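Local coordinates for uncharacterized protein (Wolinella succinogenes, PDB 3JYG), which is of unknown function but belongs to the 6-pyruvoyl tetrahydropterin synthase family and carries a bound zinc ion, at residues S21-P26 / S35-H40; Y15-W20 / F137-E142; P95-K100 / F115-G120. All coordinates share one frame; numbering follows the deposited sequence.

Interaction 1. Residues S21-P26 / S35-H40. With ZN (zinc ion), chain G.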
loop_
_atom_site.group_PDB
_atom_site.type_symbol
_atom_site.label_atom_id
_atom_site.label_comp_id
_atom_site.label_asym_id
_atom_site.label_seq_id
_atom_site.Cartn_x
_atom_site.Cartn_y
_atom_site.Cartn_z
ATOM N N SER A 21 12.616 24.466 9.368
ATOM C CA SER A 21 12.492 25.324 8.218
ATOM C C SER A 21 11.077 25.381 7.608
ATOM O O SER A 21 10.883 25.984 6.546
ATOM C CB SER A 21 13.438 24.782 7.150
ATOM O OG SER A 21 13.052 23.460 6.779
ATOM N N GLN A 22 10.101 24.737 8.234
ATOM C CA GLN A 22 8.784 24.645 7.625
ATOM C C GLN A 22 8.207 26.039 7.209
ATOM O O GLN A 22 8.191 26.981 8.021
ATOM C CB GLN A 22 7.807 23.914 8.567
ATOM C CG GLN A 22 6.385 23.750 7.943
ATOM C CD GLN A 22 5.305 23.420 8.966
ATOM O OE1 GLN A 22 5.360 23.866 10.137
ATOM N NE2 GLN A 22 4.311 22.648 8.530
ATOM N N GLU A 23 7.734 26.168 5.964
ATOM C CA GLU A 23 6.910 27.353 5.595
ATOM C C GLU A 23 5.604 26.926 4.915
ATOM O O GLU A 23 5.579 25.910 4.222
ATOM C CB GLU A 23 7.661 28.312 4.663
ATOM C CG GLU A 23 8.931 28.886 5.217
ATOM C CD GLU A 23 9.790 29.569 4.133
ATOM O OE1 GLU A 23 9.224 30.105 3.131
ATOM O OE2 GLU A 23 11.031 29.573 4.289
ATOM N N LEU A 24 4.530 27.701 5.089
ATOM C CA LEU A 24 3.245 27.377 4.452
ATOM C C LEU A 24 2.706 28.481 3.520
ATOM O O LEU A 24 2.780 29.679 3.846
ATOM C CB LEU A 24 2.193 27.033 5.506
ATOM C CG LEU A 24 2.548 25.797 6.331
ATOM C CD1 LEU A 24 1.541 25.696 7.444
ATOM C CD2 LEU A 24 2.526 24.536 5.415
ATOM N N ASN A 25 2.176 28.059 2.366
ATOM C CA ASN A 25 1.300 28.898 1.530
ATOM C C ASN A 25 -0.138 28.818 2.106
ATOM O O ASN A 25 -0.806 27.777 1.992
ATOM C CB ASN A 25 1.360 28.423 0.067
ATOM C CG ASN A 25 0.551 29.308 -0.882
ATOM O OD1 ASN A 25 -0.454 29.900 -0.501
ATOM N ND2 ASN A 25 0.992 29.388 -2.123
ATOM N N PRO A 26 -0.615 29.905 2.748
ATOM C CA PRO A 26 -1.879 29.828 3.467
ATOM C C PRO A 26 -3.102 29.664 2.569
ATOM O O PRO A 26 -4.189 29.392 3.087
ATOM C CB PRO A 26 -1.951 31.171 4.239
ATOM C CG PRO A 26 -0.631 31.814 4.065
ATOM C CD PRO A 26 -0.082 31.279 2.763
ATOM N N SER A 35 3.171 24.462 12.790
ATOM C CA SER A 35 3.157 23.462 13.852
ATOM C C SER A 35 4.302 22.429 13.787
ATOM O O SER A 35 4.728 21.913 14.814
ATOM C CB SER A 35 1.767 22.789 13.882
ATOM O OG SER A 35 1.611 21.790 12.866
ATOM N N CYS A 36 4.808 22.135 12.584
ATOM C CA CYS A 36 5.914 21.196 12.423
ATOM C C CYS A 36 7.245 21.780 12.979
ATOM O O CYS A 36 8.191 21.013 13.280
ATOM C CB CYS A 36 6.050 20.808 10.954
ATOM S SG CYS A 36 6.238 19.041 10.534
ATOM N N ARG A 37 7.305 23.120 13.164
ATOM C CA ARG A 37 8.467 23.726 13.865
ATOM C C ARG A 37 8.461 23.392 15.375
ATOM O O ARG A 37 9.470 23.617 16.075
ATOM C CB ARG A 37 8.575 25.271 13.646
ATOM C CG ARG A 37 8.852 25.674 12.191
ATOM C CD ARG A 37 9.071 27.191 12.062
ATOM N NE ARG A 37 9.235 27.599 10.665
ATOM C CZ ARG A 37 9.943 28.660 10.247
ATOM N NH1 ARG A 37 10.574 29.448 11.112
ATOM N NH2 ARG A 37 10.030 28.933 8.948
ATOM N N HIS A 38 7.340 22.891 15.888
ATOM C CA HIS A 38 7.323 22.487 17.322
ATOM C C HIS A 38 8.120 21.220 17.571
ATOM O O HIS A 38 8.174 20.346 16.696
ATOM C CB HIS A 38 5.891 22.320 17.810
ATOM C CG HIS A 38 5.111 23.597 17.767
ATOM N ND1 HIS A 38 3.739 23.633 17.635
ATOM C CD2 HIS A 38 5.522 24.888 17.806
ATOM C CE1 HIS A 38 3.338 24.897 17.613
ATOM N NE2 HIS A 38 4.400 25.676 17.699
ATOM N N LEU A 39 8.760 21.127 18.725
ATOM C CA LEU A 39 9.283 19.838 19.204
ATOM C C LEU A 39 8.099 18.890 19.276
ATOM O O LEU A 39 7.081 19.187 19.938
ATOM C CB LEU A 39 9.889 19.955 20.608
ATOM C CG LEU A 39 11.017 20.958 20.907
ATOM C CD1 LEU A 39 11.689 20.657 22.284
ATOM C CD2 LEU A 39 12.031 20.998 19.798
ATOM N N HIS A 40 8.197 17.775 18.560
ATOM C CA HIS A 40 7.143 16.740 18.618
ATOM C C HIS A 40 7.749 15.375 18.293
ATOM O O HIS A 40 8.956 15.169 18.461
ATOM C CB HIS A 40 5.944 17.108 17.699
ATOM C CG HIS A 40 6.297 17.216 16.249
ATOM N ND1 HIS A 40 6.916 18.321 15.713
ATOM C CD2 HIS A 40 6.104 16.353 15.212
ATOM C CE1 HIS A 40 7.109 18.134 14.415
ATOM N NE2 HIS A 40 6.601 16.955 14.082
HETATM ZN ZN ZN G . 6.719 15.901 12.203
HETATM O O HOH W 1 1.911 21.901 9.790
HETATM O O HOH W 2 7.163 15.181 9.856
HETATM O O HOH W 3 4.518 16.448 11.477
#
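Beside the zinc site of this T-fold protein, a surface loop doubles back on itself where Q22 meets C36 and R37. R37 reaches across with its chain extended from CG to NE and grips a single acceptor side-on: its NE lies 2.9 Å from Q22 O, in the carbonyl plane and on a lone pair, while NH2 of R37, 2.8 Å from Q22 O, stands 43° above that plane. Two donors on one carbonyl fix the turn of the guanidinium, whose plane contains the oxygen. The Q22 side chain reaches across in return. With CG anti to the backbone N (chi1 -178°), the amide is carried onto the short 3-10 turn of 35-37, where OE1 takes a weak bond from C36 N at 3.0 Å. Its other end, NE2, is held by D62 of the second subunit and by a water that also reaches S35 OG. Beyond the turn, H40 binds zinc through NE2 at 2.2 Å, and its ring is oriented by a hydrogen bond of 2.6 Å from H40 ND1 to H38 O, the oxygen lying near the ring plane. C36 SG lies 3.6 Å from the zinc ion, beyond bonding distance. The loop leaves strand 3-17, passes through helix 26-29 and returns into strand 40-52, with M59 of the second subunit packed on Q22.

Interaction 2. Residues Y15-W20 / F137-E142. With ZN (zinc ion), chain G.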
loop_
_atom_site.group_PDB
_atom_site.type_symbol
_atom_site.label_atom_id
_atom_site.label_comp_id
_atom_site.label_asym_id
_atom_site.label_seq_id
_atom_site.Cartn_x
_atom_site.Cartn_y
_atom_site.Cartn_z
ATOM N N TYR A 15 10.318 8.303 17.351
ATOM C CA TYR A 15 11.373 9.302 17.470
ATOM C C TYR A 15 10.735 10.648 17.770
ATOM O O TYR A 15 9.554 10.812 17.525
ATOM C CB TYR A 15 12.218 9.383 16.175
ATOM C CG TYR A 15 11.399 9.767 14.934
ATOM C CD1 TYR A 15 10.491 8.857 14.352
ATOM C CD2 TYR A 15 11.536 11.042 14.341
ATOM C CE1 TYR A 15 9.739 9.195 13.234
ATOM C CE2 TYR A 15 10.785 11.386 13.203
ATOM C CZ TYR A 15 9.878 10.465 12.662
ATOM O OH TYR A 15 9.140 10.772 11.513
ATOM N N GLY A 16 11.529 11.597 18.263
ATOM C CA GLY A 16 11.099 13.011 18.295
ATOM C C GLY A 16 11.837 13.785 17.202
ATOM O O GLY A 16 12.905 13.355 16.739
ATOM N N HIS A 17 11.261 14.902 16.754
ATOM C CA HIS A 17 11.976 15.766 15.858
ATOM C C HIS A 17 11.267 17.099 15.811
ATOM O O HIS A 17 10.233 17.300 16.485
ATOM C CB HIS A 17 12.147 15.127 14.440
ATOM C CG HIS A 17 10.963 15.282 13.514
ATOM N ND1 HIS A 17 11.104 15.337 12.142
ATOM C CD2 HIS A 17 9.632 15.371 13.755
ATOM C CE1 HIS A 17 9.915 15.459 11.579
ATOM N NE2 HIS A 17 9.007 15.487 12.539
ATOM N N ARG A 18 11.849 17.999 15.026
ATOM C CA ARG A 18 11.120 19.144 14.531
ATOM C C ARG A 18 11.669 19.494 13.136
ATOM O O ARG A 18 12.830 19.220 12.832
ATOM C CB ARG A 18 11.223 20.328 15.514
ATOM C CG ARG A 18 12.445 21.193 15.363
ATOM C CD ARG A 18 12.404 22.399 16.317
ATOM N NE ARG A 18 13.394 23.414 15.935
ATOM C CZ ARG A 18 13.105 24.691 15.661
ATOM N NH1 ARG A 18 11.839 25.154 15.693
ATOM N NH2 ARG A 18 14.098 25.522 15.362
ATOM N N VAL A 19 10.817 20.097 12.324
ATOM C CA VAL A 19 11.161 20.524 10.975
ATOM C C VAL A 19 11.277 22.026 11.063
ATOM O O VAL A 19 10.279 22.721 11.012
ATOM C CB VAL A 19 10.027 20.175 9.998
ATOM C CG1 VAL A 19 10.409 20.568 8.554
ATOM C CG2 VAL A 19 9.716 18.672 10.090
ATOM N N TRP A 20 12.502 22.501 11.206
ATOM C CA TRP A 20 12.760 23.857 11.714
ATOM C C TRP A 20 12.453 24.890 10.616
ATOM O O TRP A 20 12.052 26.000 10.899
ATOM C CB TRP A 20 14.203 23.956 12.258
ATOM C CG TRP A 20 15.335 23.748 11.235
ATOM C CD1 TRP A 20 16.090 22.593 11.027
ATOM C CD2 TRP A 20 15.843 24.734 10.309
ATOM N NE1 TRP A 20 17.021 22.825 10.027
ATOM C CE2 TRP A 20 16.889 24.121 9.574
ATOM C CE3 TRP A 20 15.511 26.091 10.041
ATOM C CZ2 TRP A 20 17.614 24.812 8.562
ATOM C CZ3 TRP A 20 16.229 26.772 9.062
ATOM C CH2 TRP A 20 17.273 26.128 8.340
ATOM N N PHE A 137 20.613 17.337 7.513
ATOM C CA PHE A 137 19.449 17.618 6.700
ATOM C C PHE A 137 18.311 17.898 7.642
ATOM O O PHE A 137 18.323 17.434 8.800
ATOM C CB PHE A 137 19.036 16.454 5.753
ATOM C CG PHE A 137 18.890 15.093 6.423
ATOM C CD1 PHE A 137 19.894 14.112 6.257
ATOM C CD2 PHE A 137 17.750 14.751 7.149
ATOM C CE1 PHE A 137 19.779 12.829 6.871
ATOM C CE2 PHE A 137 17.608 13.473 7.745
ATOM C CZ PHE A 137 18.616 12.508 7.610
ATOM N N VAL A 138 17.316 18.624 7.147
ATOM C CA VAL A 138 16.100 18.877 7.947
ATOM C C VAL A 138 15.344 17.563 7.949
ATOM O O VAL A 138 15.058 16.997 6.882
ATOM C CB VAL A 138 15.268 20.039 7.377
ATOM C CG1 VAL A 138 14.730 19.710 5.920
ATOM C CG2 VAL A 138 14.102 20.385 8.289
ATOM N N PRO A 139 15.044 17.034 9.150
ATOM C CA PRO A 139 14.537 15.622 9.178
ATOM C C PRO A 139 13.038 15.494 8.840
ATOM O O PRO A 139 12.243 15.030 9.687
ATOM C CB PRO A 139 14.832 15.157 10.618
ATOM C CG PRO A 139 14.805 16.494 11.446
ATOM C CD PRO A 139 15.322 17.590 10.495
ATOM N N THR A 140 12.677 15.894 7.618
ATOM C CA THR A 140 11.346 15.660 7.056
ATOM C C THR A 140 11.219 14.183 6.696
ATOM O O THR A 140 12.235 13.499 6.567
ATOM C CB THR A 140 11.169 16.436 5.748
ATOM O OG1 THR A 140 12.244 16.127 4.849
ATOM C CG2 THR A 140 11.206 17.949 5.998
ATOM N N SER A 141 9.987 13.704 6.503
ATOM C CA SER A 141 9.765 12.371 5.944
ATOM C C SER A 141 10.526 12.103 4.679
ATOM O O SER A 141 11.116 11.059 4.551
ATOM C CB SER A 141 8.281 12.169 5.669
ATOM O OG SER A 141 7.657 12.207 6.940
ATOM N N GLU A 142 10.473 13.033 3.722
ATOM C CA GLU A 142 11.224 12.874 2.440
ATOM C C GLU A 142 12.734 12.829 2.644
ATOM O O GLU A 142 13.436 12.082 1.966
ATOM C CB GLU A 142 10.898 14.002 1.435
ATOM C CG GLU A 142 9.407 14.191 1.131
ATOM C CD GLU A 142 8.739 15.231 2.037
ATOM O OE1 GLU A 142 8.853 15.148 3.301
ATOM O OE2 GLU A 142 8.077 16.138 1.486
HETATM ZN ZN ZN G . 6.719 15.901 12.203
HETATM O O HOH W 4 9.696 12.679 9.845
HETATM O O HOH W 2 7.163 15.181 9.856
HETATM O O HOH W 3 4.518 16.448 11.477
#
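The imidazole of H17, its CG set between the backbone N and the carbonyl carbon (chi1 83°), turns an edge to the carbonyl of P139: H17 ND1 lies 2.7 Å from P139 O in a weak, bent hydrogen bond (127°), while NE2 binds the zinc ion at 2.4 Å. The ring is thus held at two of its atoms, and P139 is a second-shell partner of the metal site, to which H40, H42 and two waters also contribute. Y15 CE2 lies over one face of the H17 ring, 3.9 Å above its plane and offset toward the rim. The carbonyl that H17 uses belongs to an inverse gamma turn centred on P139, which leads from strand 132-135 toward helix 141-155, for which T140 is the N-cap; T140 OG1 also bonds to G58 O of the second subunit. On the apolar side, V19 has CG1 anti to its amide nitrogen (chi1 -178°), which brings that methyl to 3.7 Å from V138 CG2 and equally to 3.7 Å from T140 CG2. V138 in turn sends CG2 toward W20, whose CD1 lies 4.0 Å away, while W20 NE1 is engaged by D84. Alongside, P139 CG is 3.6 Å from R18 O.

Interaction 3. Residues P95-K100 / F115-G120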
loop_
_atom_site.group_PDB
_atom_site.type_symbol
_atom_site.label_atom_id
_atom_site.label_comp_id
_atom_site.label_asym_id
_atom_site.label_seq_id
_atom_site.Cartn_x
_atom_site.Cartn_y
_atom_site.Cartn_z
ATOM N N PRO A 95 23.647 22.699 24.499
ATOM C CA PRO A 95 24.555 23.782 24.886
ATOM C C PRO A 95 26.004 23.356 25.149
ATOM O O PRO A 95 26.920 24.141 24.870
ATOM C CB PRO A 95 23.883 24.362 26.155
ATOM C CG PRO A 95 23.105 23.223 26.746
ATOM C CD PRO A 95 22.519 22.587 25.464
ATOM N N HIS A 96 26.224 22.117 25.614
ATOM C CA HIS A 96 27.567 21.605 25.858
ATOM C C HIS A 96 28.339 21.332 24.590
ATOM O O HIS A 96 29.519 21.015 24.661
ATOM C CB HIS A 96 27.519 20.313 26.701
ATOM C CG HIS A 96 26.984 20.519 28.082
ATOM N ND1 HIS A 96 25.635 20.659 28.343
ATOM C CD2 HIS A 96 27.614 20.639 29.276
ATOM C CE1 HIS A 96 25.455 20.834 29.641
ATOM N NE2 HIS A 96 26.640 20.817 30.230
ATOM N N PHE A 97 27.656 21.395 23.441
ATOM C CA PHE A 97 28.236 21.078 22.139
ATOM C C PHE A 97 27.872 22.200 21.155
ATOM O O PHE A 97 27.667 21.958 19.962
ATOM C CB PHE A 97 27.702 19.714 21.628
ATOM C CG PHE A 97 28.108 18.538 22.493
ATOM C CD1 PHE A 97 27.286 18.105 23.538
ATOM C CD2 PHE A 97 29.330 17.904 22.283
ATOM C CE1 PHE A 97 27.672 17.054 24.365
ATOM C CE2 PHE A 97 29.720 16.849 23.076
ATOM C CZ PHE A 97 28.892 16.411 24.127
ATOM N N ALA A 98 27.785 23.429 21.654
ATOM C CA ALA A 98 27.318 24.555 20.826
ATOM C C ALA A 98 28.251 24.825 19.626
ATOM O O ALA A 98 27.805 25.301 18.588
ATOM C CB ALA A 98 27.125 25.830 21.683
ATOM N N ASP A 99 29.525 24.433 19.739
ATOM C CA ASP A 99 30.467 24.644 18.637
ATOM C C ASP A 99 30.383 23.532 17.597
ATOM O O ASP A 99 31.042 23.599 16.559
ATOM C CB ASP A 99 31.910 24.827 19.158
ATOM C CG ASP A 99 32.559 23.531 19.668
ATOM O OD1 ASP A 99 31.974 22.419 19.605
ATOM O OD2 ASP A 99 33.703 23.645 20.156
ATOM N N LYS A 100 29.609 22.479 17.909
ATOM C CA LYS A 100 29.392 21.362 16.987
ATOM C C LYS A 100 30.704 20.705 16.574
ATOM O O LYS A 100 30.776 20.110 15.491
ATOM C CB LYS A 100 28.672 21.810 15.707
ATOM C CG LYS A 100 27.439 22.695 15.894
ATOM C CD LYS A 100 26.957 23.122 14.497
ATOM C CE LYS A 100 25.732 23.969 14.622
ATOM N NZ LYS A 100 25.176 24.444 13.315
ATOM N N PHE A 115 30.885 11.723 24.218
ATOM C CA PHE A 115 30.560 11.728 25.649
ATOM C C PHE A 115 31.709 12.068 26.595
ATOM O O PHE A 115 31.480 12.492 27.733
ATOM C CB PHE A 115 29.870 10.434 26.040
ATOM C CG PHE A 115 28.450 10.350 25.547
ATOM C CD1 PHE A 115 27.406 10.825 26.331
ATOM C CD2 PHE A 115 28.160 9.816 24.295
ATOM C CE1 PHE A 115 26.073 10.756 25.879
ATOM C CE2 PHE A 115 26.823 9.750 23.838
ATOM C CZ PHE A 115 25.789 10.224 24.642
ATOM N N GLU A 116 32.940 11.922 26.120
ATOM C CA GLU A 116 34.114 12.437 26.858
ATOM C C GLU A 116 33.945 13.876 27.299
ATOM O O GLU A 116 34.339 14.226 28.405
ATOM C CB GLU A 116 35.410 12.302 26.044
ATOM C CG GLU A 116 35.838 10.840 25.817
ATOM C CD GLU A 116 36.273 10.141 27.112
ATOM O OE1 GLU A 116 36.931 10.795 27.978
ATOM O OE2 GLU A 116 35.944 8.935 27.264
ATOM N N ARG A 117 33.350 14.716 26.472
ATOM C CA ARG A 117 33.306 16.114 26.850
ATOM C C ARG A 117 32.259 16.466 27.938
ATOM O O ARG A 117 32.345 17.535 28.546
ATOM C CB ARG A 117 33.336 17.048 25.612
ATOM C CG ARG A 117 32.016 17.606 25.079
ATOM C CD ARG A 117 32.078 19.159 24.715
ATOM N NE ARG A 117 33.047 19.581 23.681
ATOM C CZ ARG A 117 32.834 20.539 22.761
ATOM N NH1 ARG A 117 31.685 21.200 22.703
ATOM N NH2 ARG A 117 33.781 20.835 21.870
ATOM N N ILE A 118 31.329 15.538 28.227
ATOM C CA ILE A 118 30.301 15.740 29.287
ATOM C C ILE A 118 30.398 14.757 30.457
ATOM O O ILE A 118 29.446 14.573 31.235
ATOM C CB ILE A 118 28.854 15.703 28.730
ATOM C CG1 ILE A 118 28.642 14.436 27.878
ATOM C CG2 ILE A 118 28.561 16.999 27.980
ATOM C CD1 ILE A 118 27.272 14.319 27.280
ATOM N N LYS A 119 31.547 14.105 30.544
ATOM C CA LYS A 119 31.889 13.206 31.623
ATOM C C LYS A 119 31.752 13.986 32.929
ATOM O O LYS A 119 32.154 15.159 33.019
ATOM C CB LYS A 119 33.328 12.805 31.417
ATOM C CG LYS A 119 33.683 11.393 31.740
ATOM C CD LYS A 119 35.223 11.279 31.773
ATOM C CE LYS A 119 35.845 12.557 32.340
ATOM N NZ LYS A 119 37.174 12.348 32.984
ATOM N N GLY A 120 31.158 13.365 33.924
ATOM C CA GLY A 120 30.891 14.072 35.187
ATOM C C GLY A 120 29.680 15.008 35.228
ATOM O O GLY A 120 29.407 15.597 36.272
HETATM O O HOH W 5 30.942 23.888 22.385
#
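R117 ties the loop 115-120 to H96 and to the type I beta turn of F97-K100, joining the loops before and after the strand pair 103-105/110-113 in this T-fold family protein. Its NH1 makes a nearly straight hydrogen bond (167°) to H96 O at 2.9 Å, with the oxygen close to the guanidinium plane. NH2 forms a salt bridge with D99, meeting OD2 on the syn side at 3.3 Å; the bonds of both terminal nitrogens to D99 OD1 are weak. Bends at chi2 and chi3 (chi3 60°) swing the arginine chain round to this position. One water bridges the loops, accepting from D99 N at 3.1 Å and, weakly, from R117 NH1 at 2.8 Å. I118 supplies the apolar part of the contact: CG2 lies 3.7 Å from H96 CB and also 3.7 Å from F97 CE1, the isoleucine and phenylalanine side chains crossing at about a right angle. A further shell sets these groups. Y129 of helix 123-131 hydrogen-bonds H96 ND1 through its hydroxyl and meets the F97 ring edge-to-face, and L126 of the same helix packs on I118. The turn itself is closed by K100 N on F97 O at 2.9 Å, and D99 OD1 also accepts from S101 N.

In the fold
From the N terminus, strand 3-17 delivers the first half of interaction 2, and the chain runs straight on into interaction 1, which closes the short excursion through helix 26-29 before strand 40-52. Interaction 3 then closes a later loop around strands 103-105 and 110-113, in series with interaction 1. Interaction 2 closes last, when 137-142 returns to 15-20, so both of the others nest inside its loop. Interactions 1 and 2 adjoin: they share the zinc ion, R18 NH1 bonds to R37 O, H17 N to H40 O, and both border the second subunit. Interaction 3 stands apart, its centre about 23 Å from that of interaction 2, tying loops near the outermost strand 103-105.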